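Local coordinates for protein nitrite oxidoreductase subunit C (Kuenenia stuttgartiensis, PDB 7B04) that binds heme b and calcium ions and probably carries electrons as the heme subunit of the nitrite-oxidizing complex of an anammox bacterium, at residues D170-E182 with L224-L236. Sequence-based numbering, arbitrary orientation.
Sequences DWEADLLATGGIE and LLSLPRGRAVEDL. With CA (calcium ion), chain B.
The indole of W171 packs against L225 and E234, reaching from the helix 169-175 into the curve of 224-236. L225 CD2 meets the rim of the six-membered ring 3.5 Å from W171 CZ2, and the first methylene of E234 touches its far corner, with E234 CB 3.6 Å from W171 CH2. One face of the indole carries R229: bends at chi2 (73°) and chi3 fold the arginine back over the ring, with its guanidinium stacked on the five-membered ring. The two planes lie 13° apart and R229 CZ sits 3.5 Å from that ring's centroid, a cation-pi arrangement. A leucine in place of W171 lacks this flat platform and would probably leave the R229 guanidinium freer to turn and open a gap beside L225 and E234.

Further out, L175 CD2 packs on the backbone of G230 and R231, while I181 CG2 lies 3.8 Å from P228 CG. At the polar edge D174 holds the arginine by a single salt-bridge hydrogen bond, R229 NH1 to D174 OD2 at 2.8 Å, on the anti side and 22° out of the carboxylate plane. D174 OD1 accepts from the backbone N of E182, tying the helix to the loop that follows. A water links G180 O to G230 N.

Along the strand, D235 binds calcium with Q247, H249, D251 and D278, and E234 is held by S246 and K168, and by R209 of the neighbouring subunit B. The contact fastens the end of helix 169-175 to the loop entering strand 233-238, which pairs antiparallel with strand 162-168 just before that helix.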
loop_
_atom_site.group_PDB
_atom_site.type_symbol
_atom_site.label_atom_id
_atom_site.label_comp_id
_atom_site.label_asym_id
_atom_site.label_seq_id
_atom_site.Cartn_x
_atom_site.Cartn_y
_atom_site.Cartn_z
ATOM N N ASP C 170 -33.096 -13.530 -20.254
ATOM C CA ASP C 170 -32.547 -13.524 -18.903
ATOM C C ASP C 170 -33.641 -13.384 -17.854
ATOM O O ASP C 170 -33.513 -13.922 -16.749
ATOM C CB ASP C 170 -31.511 -12.408 -18.756
ATOM C CG ASP C 170 -32.072 -11.038 -19.086
ATOM O OD1 ASP C 170 -33.239 -10.954 -19.521
ATOM O OD2 ASP C 170 -31.340 -10.041 -18.910
ATOM N N TRP C 171 -34.720 -12.665 -18.176
ATOM C CA TRP C 171 -35.838 -12.558 -17.247
ATOM C C TRP C 171 -36.494 -13.911 -17.007
ATOM O O TRP C 171 -37.009 -14.166 -15.913
ATOM C CB TRP C 171 -36.859 -11.540 -17.757
ATOM C CG TRP C 171 -36.403 -10.121 -17.590
ATOM C CD1 TRP C 171 -35.133 -9.693 -17.330
ATOM C CD2 TRP C 171 -37.218 -8.943 -17.653
ATOM N NE1 TRP C 171 -35.104 -8.323 -17.239
ATOM C CE2 TRP C 171 -36.371 -7.837 -17.431
ATOM C CE3 TRP C 171 -38.578 -8.715 -17.880
ATOM C CZ2 TRP C 171 -36.840 -6.527 -17.429
ATOM C CZ3 TRP C 171 -39.042 -7.411 -17.877
ATOM C CH2 TRP C 171 -38.175 -6.334 -17.654
ATOM N N GLU C 172 -36.491 -14.787 -18.015
ATOM C CA GLU C 172 -36.976 -16.148 -17.803
ATOM C C GLU C 172 -36.113 -16.873 -16.780
ATOM O O GLU C 172 -36.631 -17.556 -15.889
ATOM C CB GLU C 172 -36.982 -16.916 -19.125
ATOM C CG GLU C 172 -38.034 -16.476 -20.132
ATOM C CD GLU C 172 -39.421 -16.990 -19.802
ATOM O OE1 GLU C 172 -39.530 -17.990 -19.062
ATOM O OE2 GLU C 172 -40.402 -16.404 -20.301
ATOM N N ALA C 173 -34.789 -16.733 -16.894
ATOM C CA ALA C 173 -33.889 -17.332 -15.915
ATOM C C ALA C 173 -34.020 -16.677 -14.546
ATOM O O ALA C 173 -33.871 -17.353 -13.522
ATOM C CB ALA C 173 -32.446 -17.245 -16.407
ATOM N N ASP C 174 -34.296 -15.370 -14.504
ATOM C CA ASP C 174 -34.475 -14.697 -13.222
ATOM C C ASP C 174 -35.696 -15.222 -12.480
ATOM O O ASP C 174 -35.697 -15.269 -11.245
ATOM C CB ASP C 174 -34.585 -13.187 -13.430
ATOM C CG ASP C 174 -33.281 -12.565 -13.889
ATOM O OD1 ASP C 174 -32.209 -13.111 -13.552
ATOM O OD2 ASP C 174 -33.326 -11.529 -14.586
ATOM N N LEU C 175 -36.739 -15.621 -13.211
ATOM C CA LEU C 175 -37.937 -16.157 -12.577
ATOM C C LEU C 175 -37.648 -17.430 -11.795
ATOM O O LEU C 175 -38.372 -17.740 -10.842
ATOM C CB LEU C 175 -39.020 -16.421 -13.626
ATOM C CG LEU C 175 -39.662 -15.193 -14.276
ATOM C CD1 LEU C 175 -40.592 -15.611 -15.404
ATOM C CD2 LEU C 175 -40.407 -14.361 -13.245
ATOM N N LEU C 176 -36.614 -18.177 -12.179
ATOM C CA LEU C 176 -36.264 -19.430 -11.527
ATOM C C LEU C 176 -35.165 -19.273 -10.485
ATOM O O LEU C 176 -34.792 -20.262 -9.845
ATOM C CB LEU C 176 -35.836 -20.463 -12.574
ATOM C CG LEU C 176 -36.900 -20.821 -13.611
ATOM C CD1 LEU C 176 -36.318 -21.717 -14.691
ATOM C CD2 LEU C 176 -38.098 -21.480 -12.947
ATOM N N ALA C 177 -34.635 -18.067 -10.301
ATOM C CA ALA C 177 -33.631 -17.843 -9.276
ATOM C C ALA C 177 -34.279 -17.804 -7.893
ATOM O O ALA C 177 -35.487 -17.592 -7.749
ATOM C CB ALA C 177 -32.870 -16.544 -9.536
ATOM N N THR C 178 -33.450 -18.017 -6.867
ATOM C CA THR C 178 -33.938 -18.082 -5.492
ATOM C C THR C 178 -34.413 -16.731 -4.966
ATOM O O THR C 178 -35.062 -16.696 -3.913
ATOM C CB THR C 178 -32.855 -18.663 -4.574
ATOM O OG1 THR C 178 -31.642 -17.910 -4.724
ATOM C CG2 THR C 178 -32.594 -20.121 -4.930
ATOM N N GLY C 179 -34.068 -15.625 -5.634
ATOM C CA GLY C 179 -34.499 -14.309 -5.199
ATOM C C GLY C 179 -35.273 -13.520 -6.239
ATOM O O GLY C 179 -35.525 -12.325 -6.056
ATOM N N GLY C 180 -35.676 -14.178 -7.326
ATOM C CA GLY C 180 -36.323 -13.501 -8.430
ATOM C C GLY C 180 -35.375 -12.822 -9.393
ATOM O O GLY C 180 -35.838 -12.216 -10.371
ATOM N N ILE C 181 -34.071 -12.900 -9.149
ATOM C CA ILE C 181 -33.069 -12.331 -10.041
ATOM C C ILE C 181 -31.762 -13.077 -9.816
ATOM O O ILE C 181 -31.384 -13.369 -8.678
ATOM C CB ILE C 181 -32.918 -10.808 -9.817
ATOM C CG1 ILE C 181 -31.948 -10.211 -10.839
ATOM C CG2 ILE C 181 -32.470 -10.502 -8.391
ATOM C CD1 ILE C 181 -31.982 -8.702 -10.901
ATOM N N GLU C 182 -31.087 -13.410 -10.913
ATOM C CA GLU C 182 -29.771 -14.024 -10.824
ATOM C C GLU C 182 -28.738 -12.972 -10.446
ATOM O O GLU C 182 -28.725 -11.873 -11.009
ATOM C CB GLU C 182 -29.392 -14.685 -12.149
ATOM C CG GLU C 182 -30.103 -15.999 -12.424
ATOM C CD GLU C 182 -29.674 -16.623 -13.735
ATOM O OE1 GLU C 182 -28.984 -15.939 -14.519
ATOM O OE2 GLU C 182 -30.026 -17.795 -13.983
ATOM N N LEU C 224 -36.283 -1.293 -13.538
ATOM C CA LEU C 224 -36.804 -2.647 -13.655
ATOM C C LEU C 224 -35.698 -3.639 -13.988
ATOM O O LEU C 224 -35.647 -4.729 -13.416
ATOM C CB LEU C 224 -37.911 -2.692 -14.705
ATOM C CG LEU C 224 -39.247 -2.096 -14.262
ATOM C CD1 LEU C 224 -40.177 -1.900 -15.446
ATOM C CD2 LEU C 224 -39.901 -2.974 -13.207
ATOM N N LEU C 225 -34.750 -3.252 -14.845
ATOM C CA LEU C 225 -33.689 -4.186 -15.213
ATOM C C LEU C 225 -32.841 -4.612 -14.020
ATOM O O LEU C 225 -32.102 -5.599 -14.121
ATOM C CB LEU C 225 -32.789 -3.568 -16.278
ATOM C CG LEU C 225 -33.466 -3.072 -17.551
ATOM C CD1 LEU C 225 -32.424 -2.577 -18.521
ATOM C CD2 LEU C 225 -34.287 -4.180 -18.181
ATOM N N SER C 226 -32.948 -3.912 -12.892
ATOM C CA SER C 226 -32.168 -4.218 -11.701
ATOM C C SER C 226 -32.976 -4.910 -10.610
ATOM O O SER C 226 -32.390 -5.334 -9.606
ATOM C CB SER C 226 -31.556 -2.933 -11.138
ATOM O OG SER C 226 -30.855 -2.228 -12.147
ATOM N N LEU C 227 -34.285 -5.041 -10.776
ATOM C CA LEU C 227 -35.164 -5.583 -9.753
ATOM C C LEU C 227 -35.708 -6.952 -10.146
ATOM O O LEU C 227 -35.626 -7.358 -11.309
ATOM C CB LEU C 227 -36.342 -4.633 -9.492
ATOM C CG LEU C 227 -36.036 -3.240 -8.944
ATOM C CD1 LEU C 227 -37.321 -2.441 -8.804
ATOM C CD2 LEU C 227 -35.316 -3.334 -7.610
ATOM N N PRO C 228 -36.214 -7.717 -9.179
ATOM C CA PRO C 228 -36.970 -8.936 -9.501
ATOM C C PRO C 228 -38.387 -8.641 -9.972
ATOM O O PRO C 228 -39.312 -8.585 -9.155
ATOM C CB PRO C 228 -36.969 -9.713 -8.176
ATOM C CG PRO C 228 -35.832 -9.136 -7.392
ATOM C CD PRO C 228 -35.804 -7.689 -7.766
ATOM N N ARG C 229 -38.573 -8.445 -11.281
ATOM C CA ARG C 229 -39.865 -8.001 -11.796
ATOM C C ARG C 229 -40.960 -9.040 -11.624
ATOM O O ARG C 229 -42.142 -8.688 -11.709
ATOM C CB ARG C 229 -39.797 -7.703 -13.301
ATOM C CG ARG C 229 -38.926 -6.559 -13.768
ATOM C CD ARG C 229 -37.466 -6.898 -13.658
ATOM N NE ARG C 229 -37.133 -8.277 -14.003
ATOM C CZ ARG C 229 -35.905 -8.780 -13.920
ATOM N NH1 ARG C 229 -35.673 -10.041 -14.252
ATOM N NH2 ARG C 229 -34.906 -8.016 -13.493
ATOM N N GLY C 230 -40.606 -10.305 -11.404
ATOM C CA GLY C 230 -41.629 -11.333 -11.344
ATOM C C GLY C 230 -42.322 -11.466 -12.676
ATOM O O GLY C 230 -43.505 -11.822 -12.735
ATOM N N ARG C 231 -41.597 -11.194 -13.758
ATOM C CA ARG C 231 -42.181 -11.075 -15.079
ATOM C C ARG C 231 -41.117 -11.422 -16.112
ATOM O O ARG C 231 -39.917 -11.316 -15.848
ATOM C CB ARG C 231 -42.713 -9.643 -15.227
ATOM C CG ARG C 231 -43.157 -9.178 -16.575
ATOM C CD ARG C 231 -43.950 -7.892 -16.401
ATOM N NE ARG C 231 -45.381 -8.158 -16.304
ATOM C CZ ARG C 231 -46.083 -8.089 -15.177
ATOM N NH1 ARG C 231 -45.486 -7.785 -14.032
ATOM N NH2 ARG C 231 -47.384 -8.349 -15.194
ATOM N N ALA C 232 -41.566 -11.844 -17.297
ATOM C CA ALA C 232 -40.650 -12.201 -18.372
ATOM C C ALA C 232 -40.691 -11.258 -19.566
ATOM O O ALA C 232 -39.782 -11.311 -20.403
ATOM C CB ALA C 232 -40.935 -13.627 -18.857
ATOM N N VAL C 233 -41.700 -10.400 -19.670
ATOM C CA VAL C 233 -41.843 -9.480 -20.791
ATOM C C VAL C 233 -42.095 -8.095 -20.219
ATOM O O VAL C 233 -42.947 -7.932 -19.340
ATOM C CB VAL C 233 -42.985 -9.893 -21.740
ATOM C CG1 VAL C 233 -43.093 -8.923 -22.907
ATOM C CG2 VAL C 233 -42.765 -11.314 -22.250
ATOM N N GLU C 234 -41.409 -7.093 -20.754
ATOM C CA GLU C 234 -41.566 -5.733 -20.263
ATOM C C GLU C 234 -42.571 -4.991 -21.133
ATOM O O GLU C 234 -42.504 -5.057 -22.364
ATOM C CB GLU C 234 -40.224 -4.998 -20.253
ATOM C CG GLU C 234 -40.291 -3.582 -19.692
ATOM C CD GLU C 234 -38.965 -2.846 -19.794
ATOM O OE1 GLU C 234 -38.704 -1.966 -18.947
ATOM O OE2 GLU C 234 -38.183 -3.149 -20.719
ATOM N N ASP C 235 -43.511 -4.310 -20.487
ATOM C CA ASP C 235 -44.525 -3.522 -21.170
ATOM C C ASP C 235 -44.039 -2.080 -21.204
ATOM O O ASP C 235 -43.827 -1.471 -20.152
ATOM C CB ASP C 235 -45.868 -3.642 -20.451
ATOM C CG ASP C 235 -47.008 -3.033 -21.233
ATOM O OD1 ASP C 235 -47.272 -3.497 -22.360
ATOM O OD2 ASP C 235 -47.664 -2.113 -20.706
ATOM N N LEU C 236 -43.841 -1.547 -22.405
ATOM C CA LEU C 236 -43.193 -0.252 -22.543
ATOM C C LEU C 236 -43.708 0.466 -23.788
ATOM O O LEU C 236 -44.336 -0.136 -24.662
ATOM C CB LEU C 236 -41.665 -0.425 -22.529
ATOM C CG LEU C 236 -40.841 -1.163 -23.582
ATOM C CD1 LEU C 236 -39.398 -1.119 -23.130
ATOM C CD2 LEU C 236 -41.272 -2.600 -23.772
HETATM CA CA CA B . -49.472 -1.251 -19.194
HETATM O O HOH W 1 -38.306 -12.057 -11.664
#